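Local coordinates for DUF1285 domain-containing protein (Shewanella baltica, PDB 2RA9) that is of unknown function but, as a DUF1285 family member built from repeated structural motifs, is possibly involved in signal transduction, at residues E23-D28 with R71-D76; P78-D83 with W127-R132; T101-V106 with P121-L126. All coordinates share one frame; numbering follows the deposited sequence.

Interaction 1 (E23-D28 with R71-D76); sequences EVPLFD and RVQVED
Glu23 and Arg71 open a parallel strand pairing in which 27-29 lies beside 69-74, the two middle strands of the N-terminal six-stranded mixed sheet. Two direct hydrogen bonds cross it. The backbone N of Arg71 gives a nearly straight bond (166°) to Glu23 OE2, on the syn side of the carboxylate, so an acid side chain takes the place of a strand carbonyl where residues 23-26 are still loop. Glu23 has CG anti to its backbone N (chi1 -170°) and bends at chi2, which also lays the carboxylate against Arg71 CB and CG. Further along, Gln73 N bonds to Phe27 O at 2.9 Å. Between the two, a water accepts from Leu26 N and donates to Arg71 O, bridging backbones too far apart to pair. Glu23 OE1 and Arg71 NE stay 4.5 Å apart; the guanidinium instead forms a salt bridge with Glu60. Van der Waals contact fills the rest. Pro25 sets its CB 3.5 Å from Gln73 N. On the buried face, Phe27 CB makes apolar contact with both methyls of Val72, while the Phe27 ring swings away to stack with Tyr37 and meet Phe50 edge-to-face. On the other face, Asp28 OD1 lies 3.3 Å from Gln73 CB.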
loop_
_atom_site.group_PDB
_atom_site.type_symbol
_atom_site.label_atom_id
_atom_site.label_comp_id
_atom_site.label_asym_id
_atom_site.label_seq_id
_atom_site.Cartn_x
_atom_site.Cartn_y
_atom_site.Cartn_z
ATOM N N GLU A 23 6.634 19.206 -12.504
ATOM C CA GLU A 23 7.507 18.053 -12.598
ATOM C C GLU A 23 6.443 16.992 -12.938
ATOM O O GLU A 23 5.706 16.594 -12.039
ATOM C CB GLU A 23 8.205 17.777 -11.251
ATOM C CG GLU A 23 9.360 16.736 -11.224
ATOM C CD GLU A 23 9.036 15.436 -10.469
ATOM O OE1 GLU A 23 7.988 14.854 -10.779
ATOM O OE2 GLU A 23 9.839 14.969 -9.597
ATOM N N VAL A 24 6.291 16.588 -14.213
ATOM C CA VAL A 24 5.550 15.365 -14.507
ATOM C C VAL A 24 6.295 14.221 -13.796
ATOM O O VAL A 24 7.487 14.019 -14.001
ATOM C CB VAL A 24 5.506 15.039 -16.035
ATOM C CG1 VAL A 24 4.854 13.683 -16.313
ATOM C CG2 VAL A 24 4.802 16.108 -16.783
ATOM N N PRO A 25 5.610 13.485 -12.909
ATOM C CA PRO A 25 6.328 12.364 -12.268
ATOM C C PRO A 25 6.869 11.348 -13.266
ATOM O O PRO A 25 6.158 10.980 -14.218
ATOM C CB PRO A 25 5.255 11.739 -11.386
ATOM C CG PRO A 25 4.289 12.885 -11.131
ATOM C CD PRO A 25 4.243 13.617 -12.407
ATOM N N LEU A 26 8.099 10.891 -13.037
ATOM C CA LEU A 26 8.692 9.858 -13.908
ATOM C C LEU A 26 8.288 8.448 -13.536
ATOM O O LEU A 26 8.389 7.522 -14.352
ATOM C CB LEU A 26 10.234 9.957 -13.904
ATOM C CG LEU A 26 10.791 11.332 -14.342
ATOM C CD1 LEU A 26 12.322 11.320 -14.426
ATOM C CD2 LEU A 26 10.142 11.781 -15.643
ATOM N N PHE A 27 7.846 8.288 -12.277
ATOM C CA PHE A 27 7.378 7.008 -11.756
ATOM C C PHE A 27 5.865 7.073 -11.679
ATOM O O PHE A 27 5.286 8.082 -11.245
ATOM C CB PHE A 27 7.926 6.762 -10.342
ATOM C CG PHE A 27 9.420 6.530 -10.290
ATOM C CD1 PHE A 27 10.306 7.591 -10.225
ATOM C CD2 PHE A 27 9.936 5.251 -10.270
ATOM C CE1 PHE A 27 11.682 7.379 -10.205
ATOM C CE2 PHE A 27 11.311 5.014 -10.225
ATOM C CZ PHE A 27 12.191 6.065 -10.180
ATOM N N ASP A 28 5.230 5.968 -12.085
ATOM C CA ASP A 28 3.780 5.848 -12.098
ATOM C C ASP A 28 3.386 4.521 -11.450
ATOM O O ASP A 28 4.021 3.504 -11.740
ATOM C CB ASP A 28 3.242 5.880 -13.546
ATOM C CG ASP A 28 3.391 7.239 -14.222
ATOM O OD1 ASP A 28 2.688 8.176 -13.814
ATOM O OD2 ASP A 28 4.218 7.393 -15.135
ATOM N N ARG A 71 8.940 12.984 -7.578
ATOM C CA ARG A 71 7.522 12.709 -7.515
ATOM C C ARG A 71 7.165 11.350 -8.124
ATOM O O ARG A 71 7.832 10.845 -9.026
ATOM C CB ARG A 71 6.734 13.785 -8.234
ATOM C CG ARG A 71 6.860 15.152 -7.615
ATOM C CD ARG A 71 5.983 16.136 -8.360
ATOM N NE ARG A 71 5.928 17.473 -7.752
ATOM C CZ ARG A 71 5.099 17.857 -6.782
ATOM N NH1 ARG A 71 4.207 17.033 -6.239
ATOM N NH2 ARG A 71 5.155 19.110 -6.346
ATOM N N VAL A 72 6.103 10.778 -7.575
ATOM C CA VAL A 72 5.482 9.549 -8.092
ATOM C C VAL A 72 4.010 9.838 -8.301
ATOM O O VAL A 72 3.347 10.404 -7.426
ATOM C CB VAL A 72 5.627 8.398 -7.087
ATOM C CG1 VAL A 72 4.996 7.078 -7.612
ATOM C CG2 VAL A 72 7.109 8.195 -6.708
ATOM N N GLN A 73 3.478 9.459 -9.474
ATOM C CA GLN A 73 2.021 9.567 -9.730
ATOM C C GLN A 73 1.366 8.242 -9.338
ATOM O O GLN A 73 1.873 7.177 -9.689
ATOM C CB GLN A 73 1.743 9.876 -11.209
ATOM C CG GLN A 73 0.291 10.243 -11.485
ATOM C CD GLN A 73 -0.109 11.610 -10.831
ATOM O OE1 GLN A 73 0.745 12.368 -10.320
ATOM N NE2 GLN A 73 -1.404 11.921 -10.867
ATOM N N VAL A 74 0.261 8.315 -8.610
ATOM C CA VAL A 74 -0.411 7.142 -8.064
ATOM C C VAL A 74 -1.886 7.221 -8.487
ATOM O O VAL A 74 -2.577 8.190 -8.191
ATOM C CB VAL A 74 -0.251 7.103 -6.510
ATOM C CG1 VAL A 74 -1.044 5.952 -5.920
ATOM C CG2 VAL A 74 1.196 6.995 -6.110
ATOM N N GLU A 75 -2.360 6.224 -9.219
ATOM C CA GLU A 75 -3.718 6.233 -9.735
ATOM C C GLU A 75 -4.759 6.079 -8.643
ATOM O O GLU A 75 -5.788 6.759 -8.675
ATOM C CB GLU A 75 -3.909 5.113 -10.778
ATOM C CG GLU A 75 -5.342 5.075 -11.375
ATOM C CD GLU A 75 -5.552 4.057 -12.491
ATOM O OE1 GLU A 75 -4.608 3.354 -12.951
ATOM O OE2 GLU A 75 -6.724 3.965 -12.927
ATOM N N ASP A 76 -4.500 5.176 -7.697
ATOM C CA ASP A 76 -5.459 4.799 -6.663
ATOM C C ASP A 76 -4.699 4.750 -5.335
ATOM O O ASP A 76 -4.471 5.799 -4.752
ATOM C CB ASP A 76 -6.140 3.478 -7.039
ATOM C CG ASP A 76 -7.301 3.136 -6.156
ATOM O OD1 ASP A 76 -7.551 3.830 -5.133
ATOM O OD2 ASP A 76 -7.981 2.145 -6.510
HETATM O O HOH W 1 9.556 11.658 -10.814
#

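Interaction 2 (P78-D83 with W127-R132); sequences PLLIVD and WGKLGR. With EDO (1,2-ethanediol), chain F; EDO (1,2-ethanediol), chain I; EDO (1,2-ethanediol), chain D.
Ile81 and Leu130 meet side by side on the buried face of two parallel strands, 79-86 and 127-130, the central pair of the C-terminal six-stranded mixed sheet. Their side chains cross at a slant, Ile81 CG2 touching Leu130 CD2 at 3.8 Å. The longer branch of Ile81 runs the other way: with CG1 anti to the carbonyl carbon (chi1 -69°), CD1 reaches back over Gly128, 3.8 Å from its CA. Gly128 leaves room for it, since a CB there would collide with this methyl. Cutting Ile81 back to an alanine removes both branches and would probably open a gap over Gly128 and take the CG2 contact from Leu130 CD2. The opposite face carries Leu80 and Lys129. Leu80 CD1 lies 3.7 Å from CE of Lys129, whose chain bends at chi3 (70°) and carries NZ on to a salt bridge with Asp76 and a hydrogen bond to Ala31 O. Beneath these side chains the backbones are joined by three hydrogen bonds: Lys129 N to Leu79 O, Ile81 N to Lys129 O, and Gly131 N to Ile81 O at 2.8 Å. At the start of the pairing Pro78, with no N-H to offer, sets CD 3.2 Å from Trp127 O, a buried carbonyl that finds no hydrogen-bond partner. At the other end, Leu130 O accepts a bond from O2 of an ethanediol, probably left from crystallisation. The chemistry is thus divided by face: aliphatic packing on the Ile81 side, and on the Leu80 side a lysine whose methylenes pack on leucine while its ammonium joins the sheet to the N-terminal half.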
loop_
_atom_site.group_PDB
_atom_site.type_symbol
_atom_site.label_atom_id
_atom_site.label_comp_id
_atom_site.label_asym_id
_atom_site.label_seq_id
_atom_site.Cartn_x
_atom_site.Cartn_y
_atom_site.Cartn_z
ATOM N N PRO A 78 -0.968 3.377 -3.417
ATOM C CA PRO A 78 0.402 3.059 -3.850
ATOM C C PRO A 78 0.739 1.565 -3.787
ATOM O O PRO A 78 1.671 1.111 -4.454
ATOM C CB PRO A 78 1.268 3.837 -2.831
ATOM C CG PRO A 78 0.393 4.052 -1.660
ATOM C CD PRO A 78 -0.966 4.247 -2.231
ATOM N N LEU A 79 -0.014 0.822 -2.965
ATOM C CA LEU A 79 0.267 -0.569 -2.701
ATOM C C LEU A 79 -1.038 -1.356 -2.757
ATOM O O LEU A 79 -2.077 -0.865 -2.339
ATOM C CB LEU A 79 0.899 -0.713 -1.329
ATOM C CG LEU A 79 2.328 -0.156 -1.213
ATOM C CD1 LEU A 79 2.739 0.031 0.182
ATOM C CD2 LEU A 79 3.328 -1.026 -1.992
ATOM N N LEU A 80 -0.973 -2.575 -3.303
ATOM C CA LEU A 80 -2.100 -3.490 -3.338
ATOM C C LEU A 80 -1.801 -4.647 -2.360
ATOM O O LEU A 80 -0.859 -5.435 -2.558
ATOM C CB LEU A 80 -2.259 -4.062 -4.751
ATOM C CG LEU A 80 -3.535 -4.910 -4.938
ATOM C CD1 LEU A 80 -4.737 -4.017 -5.096
ATOM C CD2 LEU A 80 -3.379 -5.871 -6.108
ATOM N N ILE A 81 -2.630 -4.754 -1.340
ATOM C CA ILE A 81 -2.522 -5.798 -0.340
ATOM C C ILE A 81 -3.090 -7.109 -0.884
ATOM O O ILE A 81 -4.232 -7.180 -1.312
ATOM C CB ILE A 81 -3.225 -5.402 0.947
ATOM C CG1 ILE A 81 -2.454 -4.256 1.633
ATOM C CG2 ILE A 81 -3.363 -6.640 1.888
ATOM C CD1 ILE A 81 -3.175 -3.536 2.786
ATOM N N VAL A 82 -2.300 -8.171 -0.855
ATOM C CA VAL A 82 -2.715 -9.458 -1.431
ATOM C C VAL A 82 -2.791 -10.567 -0.365
ATOM O O VAL A 82 -3.366 -11.627 -0.628
ATOM C CB VAL A 82 -1.837 -9.862 -2.604
ATOM C CG1 VAL A 82 -1.930 -8.823 -3.697
ATOM C CG2 VAL A 82 -0.335 -10.139 -2.225
ATOM N N ASP A 83 -2.246 -10.334 0.827
ATOM C CA ASP A 83 -2.282 -11.327 1.914
ATOM C C ASP A 83 -2.181 -10.625 3.241
ATOM O O ASP A 83 -1.716 -9.475 3.329
ATOM C CB ASP A 83 -1.128 -12.332 1.728
ATOM C CG ASP A 83 -1.379 -13.683 2.369
ATOM O OD1 ASP A 83 -2.453 -13.915 2.945
ATOM O OD2 ASP A 83 -0.452 -14.519 2.290
ATOM N N TRP A 127 -1.227 4.082 2.000
ATOM C CA TRP A 127 -2.409 3.228 2.188
ATOM C C TRP A 127 -2.285 2.060 1.234
ATOM O O TRP A 127 -1.798 2.218 0.094
ATOM C CB TRP A 127 -3.687 4.026 1.862
ATOM C CG TRP A 127 -4.024 5.039 2.899
ATOM C CD1 TRP A 127 -3.460 6.282 3.044
ATOM C CD2 TRP A 127 -4.965 4.912 3.969
ATOM N NE1 TRP A 127 -4.012 6.940 4.109
ATOM C CE2 TRP A 127 -4.940 6.120 4.694
ATOM C CE3 TRP A 127 -5.833 3.898 4.388
ATOM C CZ2 TRP A 127 -5.748 6.333 5.801
ATOM C CZ3 TRP A 127 -6.629 4.122 5.457
ATOM C CH2 TRP A 127 -6.583 5.318 6.163
ATOM N N GLY A 128 -2.700 0.883 1.692
ATOM C CA GLY A 128 -2.768 -0.293 0.868
ATOM C C GLY A 128 -4.214 -0.617 0.532
ATOM O O GLY A 128 -5.047 -0.690 1.432
ATOM N N LYS A 129 -4.524 -0.811 -0.750
ATOM C CA LYS A 129 -5.842 -1.220 -1.194
ATOM C C LYS A 129 -5.950 -2.739 -1.040
ATOM O O LYS A 129 -5.099 -3.447 -1.517
ATOM C CB LYS A 129 -6.059 -0.865 -2.672
ATOM C CG LYS A 129 -7.418 -1.288 -3.168
ATOM C CD LYS A 129 -7.822 -0.660 -4.485
ATOM C CE LYS A 129 -7.038 -1.169 -5.620
ATOM N NZ LYS A 129 -7.442 -0.548 -6.923
ATOM N N LEU A 130 -7.037 -3.238 -0.467
ATOM C CA LEU A 130 -7.233 -4.688 -0.424
ATOM C C LEU A 130 -7.539 -5.243 -1.800
ATOM O O LEU A 130 -8.481 -4.786 -2.472
ATOM C CB LEU A 130 -8.411 -5.041 0.502
ATOM C CG LEU A 130 -8.222 -4.851 2.000
ATOM C CD1 LEU A 130 -9.405 -5.379 2.742
ATOM C CD2 LEU A 130 -6.958 -5.591 2.443
ATOM N N GLY A 131 -6.740 -6.197 -2.225
ATOM C CA GLY A 131 -6.972 -6.860 -3.481
ATOM C C GLY A 131 -8.261 -7.673 -3.475
ATOM O O GLY A 131 -8.720 -8.127 -2.417
ATOM N N ARG A 132 -8.824 -7.909 -4.656
ATOM C CA ARG A 132 -10.076 -8.613 -4.760
ATOM C C ARG A 132 -9.993 -10.005 -4.183
ATOM O O ARG A 132 -10.945 -10.446 -3.535
ATOM C CB ARG A 132 -10.544 -8.718 -6.227
ATOM C CG ARG A 132 -11.151 -7.439 -6.862
ATOM C CD ARG A 132 -11.615 -6.406 -5.891
ATOM N NE ARG A 132 -12.545 -5.452 -6.506
ATOM C CZ ARG A 132 -13.853 -5.659 -6.670
ATOM N NH1 ARG A 132 -14.430 -6.788 -6.270
ATOM N NH2 ARG A 132 -14.598 -4.717 -7.231
HETATM C C1 EDO F . -12.006 -5.219 -2.932
HETATM O O1 EDO F . -12.808 -4.432 -3.825
HETATM C C2 EDO F . -11.662 -4.432 -1.673
HETATM O O2 EDO F . -10.790 -3.314 -1.962
HETATM C C1 EDO I . -13.826 -10.808 -4.393
HETATM O O1 EDO I . -14.624 -11.823 -4.989
HETATM C C2 EDO I . -14.677 -9.611 -4.033
HETATM O O2 EDO I . -13.844 -8.455 -3.981
HETATM C C1 EDO D . -5.479 -13.476 2.240
HETATM O O1 EDO D . -6.603 -13.831 1.439
HETATM C C2 EDO D . -5.539 -14.192 3.575
HETATM O O2 EDO D . -5.083 -15.536 3.419
#

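Interaction 3 (T101-V106 with P121-L126); sequences TLHHNV and PLERGL
His103 is gripped from two directions by consecutive residues of a loop: Leu122 covers one face of its imidazole and Glu123 meets its edge. Leu122 CD1 sits almost exactly on the ring normal, 4.0 Å from the centroid of the His103 ring, a CH-pi contact. At the edge, His103 ND1 gives a nearly straight hydrogen bond (169°) to the syn side of Glu123 OE1, 2.8 Å away, with the carboxylate turned 48° from the ring. Glu123 holds CG between its backbone N and carbonyl carbon (chi1 68°), then bends at chi2, which folds the acid back to the histidine. Its OE2 forms a salt bridge with Arg124 NH1, through a weak hydrogen bond, and accepts from a water held by Leu102 O. At the other nitrogen of the ring, His103 NE2 and Thr101 OG1 are hydrogen-bonded at 2.7 Å. Beside the polar group, Leu122 CD2 packs on Val106 CG2 at 3.8 Å. The contact ties edge strand 102-106 to the type I' turn 123-126 that leads into strand 127-130. With both ring nitrogens engaged, the flip of the imidazole is fixed, and the Glu123 carboxylate that accepts from ND1 is paired with Arg124 as well.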
loop_
_atom_site.group_PDB
_atom_site.type_symbol
_atom_site.label_atom_id
_atom_site.label_comp_id
_atom_site.label_asym_id
_atom_site.label_seq_id
_atom_site.Cartn_x
_atom_site.Cartn_y
_atom_site.Cartn_z
ATOM N N THR A 101 6.158 -6.245 -0.561
ATOM C CA THR A 101 6.467 -5.528 0.672
ATOM C C THR A 101 5.658 -6.109 1.816
ATOM O O THR A 101 4.571 -6.652 1.596
ATOM C CB THR A 101 6.247 -3.992 0.567
ATOM O OG1 THR A 101 4.897 -3.679 0.234
ATOM C CG2 THR A 101 7.156 -3.367 -0.494
ATOM N N LEU A 102 6.219 -6.017 3.027
ATOM C CA LEU A 102 5.613 -6.513 4.241
ATOM C C LEU A 102 5.441 -5.372 5.233
ATOM O O LEU A 102 6.359 -4.579 5.447
ATOM C CB LEU A 102 6.542 -7.559 4.858
ATOM C CG LEU A 102 6.120 -8.212 6.176
ATOM C CD1 LEU A 102 4.838 -8.995 6.046
ATOM C CD2 LEU A 102 7.293 -9.098 6.719
ATOM N N HIS A 103 4.279 -5.315 5.881
ATOM C CA HIS A 103 3.927 -4.239 6.785
ATOM C C HIS A 103 3.330 -4.818 8.058
ATOM O O HIS A 103 2.546 -5.768 8.008
ATOM C CB HIS A 103 2.939 -3.287 6.101
ATOM C CG HIS A 103 3.381 -2.853 4.734
ATOM N ND1 HIS A 103 4.093 -1.694 4.512
ATOM C CD2 HIS A 103 3.271 -3.454 3.523
ATOM C CE1 HIS A 103 4.413 -1.611 3.226
ATOM N NE2 HIS A 103 3.944 -2.674 2.603
ATOM N N HIS A 104 3.704 -4.227 9.182
ATOM C CA HIS A 104 3.295 -4.716 10.493
ATOM C C HIS A 104 2.394 -3.732 11.191
ATOM O O HIS A 104 2.263 -2.577 10.806
ATOM C CB HIS A 104 4.526 -4.982 11.379
ATOM C CG HIS A 104 5.576 -5.811 10.711
ATOM N ND1 HIS A 104 5.452 -7.169 10.521
ATOM C CD2 HIS A 104 6.760 -5.462 10.151
ATOM C CE1 HIS A 104 6.525 -7.631 9.902
ATOM N NE2 HIS A 104 7.328 -6.612 9.656
ATOM N N ASN A 105 1.747 -4.218 12.245
ATOM C CA ASN A 105 0.953 -3.384 13.116
ATOM C C ASN A 105 -0.191 -2.670 12.410
ATOM O O ASN A 105 -0.566 -1.546 12.748
ATOM C CB ASN A 105 1.865 -2.398 13.867
ATOM C CG ASN A 105 2.935 -3.114 14.647
ATOM O OD1 ASN A 105 2.640 -4.076 15.367
ATOM N ND2 ASN A 105 4.194 -2.670 14.504
ATOM N N VAL A 106 -0.809 -3.375 11.476
ATOM C CA VAL A 106 -1.852 -2.772 10.665
ATOM C C VAL A 106 -3.202 -2.932 11.342
ATOM O O VAL A 106 -3.550 -4.024 11.762
ATOM C CB VAL A 106 -1.858 -3.364 9.239
ATOM C CG1 VAL A 106 -2.984 -2.744 8.383
ATOM C CG2 VAL A 106 -0.527 -3.124 8.581
ATOM N N PRO A 121 -4.278 1.568 6.482
ATOM C CA PRO A 121 -3.160 2.493 6.561
ATOM C C PRO A 121 -1.858 1.795 6.961
ATOM O O PRO A 121 -1.841 0.923 7.824
ATOM C CB PRO A 121 -3.627 3.509 7.603
ATOM C CG PRO A 121 -4.513 2.700 8.528
ATOM C CD PRO A 121 -5.118 1.619 7.694
ATOM N N LEU A 122 -0.797 2.158 6.249
ATOM C CA LEU A 122 0.529 1.615 6.446
ATOM C C LEU A 122 1.437 2.764 6.849
ATOM O O LEU A 122 0.970 3.851 7.186
ATOM C CB LEU A 122 1.016 0.950 5.143
ATOM C CG LEU A 122 0.002 0.049 4.432
ATOM C CD1 LEU A 122 0.503 -0.400 3.103
ATOM C CD2 LEU A 122 -0.436 -1.134 5.300
ATOM N N GLU A 123 2.742 2.562 6.740
ATOM C CA GLU A 123 3.701 3.573 7.174
ATOM C C GLU A 123 3.908 4.629 6.117
ATOM O O GLU A 123 3.479 4.488 4.990
ATOM C CB GLU A 123 5.034 2.903 7.523
ATOM C CG GLU A 123 5.784 2.303 6.364
ATOM C CD GLU A 123 5.497 0.833 6.079
ATOM O OE1 GLU A 123 4.432 0.307 6.504
ATOM O OE2 GLU A 123 6.367 0.204 5.415
ATOM N N ARG A 124 4.592 5.701 6.507
ATOM C CA ARG A 124 5.011 6.755 5.573
ATOM C C ARG A 124 3.851 7.443 4.824
ATOM O O ARG A 124 4.029 7.954 3.727
ATOM C CB ARG A 124 6.061 6.210 4.581
ATOM C CG ARG A 124 7.376 5.691 5.227
ATOM C CD ARG A 124 8.440 5.256 4.211
ATOM N NE ARG A 124 8.037 4.209 3.250
ATOM C CZ ARG A 124 7.944 2.896 3.499
ATOM N NH1 ARG A 124 8.286 2.365 4.666
ATOM N NH2 ARG A 124 7.562 2.082 2.526
ATOM N N GLY A 125 2.655 7.458 5.408
ATOM C CA GLY A 125 1.476 8.055 4.786
ATOM C C GLY A 125 0.851 7.183 3.715
ATOM O O GLY A 125 -0.098 7.590 3.029
ATOM N N LEU A 126 1.383 5.979 3.548
ATOM C CA LEU A 126 0.919 5.075 2.507
ATOM C C LEU A 126 -0.308 4.276 2.939
ATOM O O LEU A 126 -0.382 3.822 4.083
ATOM C CB LEU A 126 2.005 4.108 2.100
ATOM C CG LEU A 126 3.359 4.730 1.677
ATOM C CD1 LEU A 126 4.420 3.640 1.372
ATOM C CD2 LEU A 126 3.207 5.725 0.559
HETATM O O HOH W 2 7.688 -2.486 4.102
HETATM O O HOH W 3 2.269 -0.714 8.866
#

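How the interactions relate
From the N terminus, interaction 1 comes first: it brings 23-28 back beside 71-76, closing a loop that holds the helix and the remaining strands of the N-terminal sheet. The chain then passes directly into 78-83, where interaction 2 opens; it closes at 127-132, pairing the middle strands of the second sheet. Interaction 3 is nested inside that loop, linking 101-106 on the sheet's edge strand to the turn before 127-130. Interactions 2 and 3 share packing, Leu79 and Gly128 lying against Leu122. Interactions 1 and 3 do not touch, whereas the Asp76-Lys129 salt bridge joins interactions 1 and 2. Both sheets have the strand order 3-2-1-6-5-4, consistent with a repeated motif.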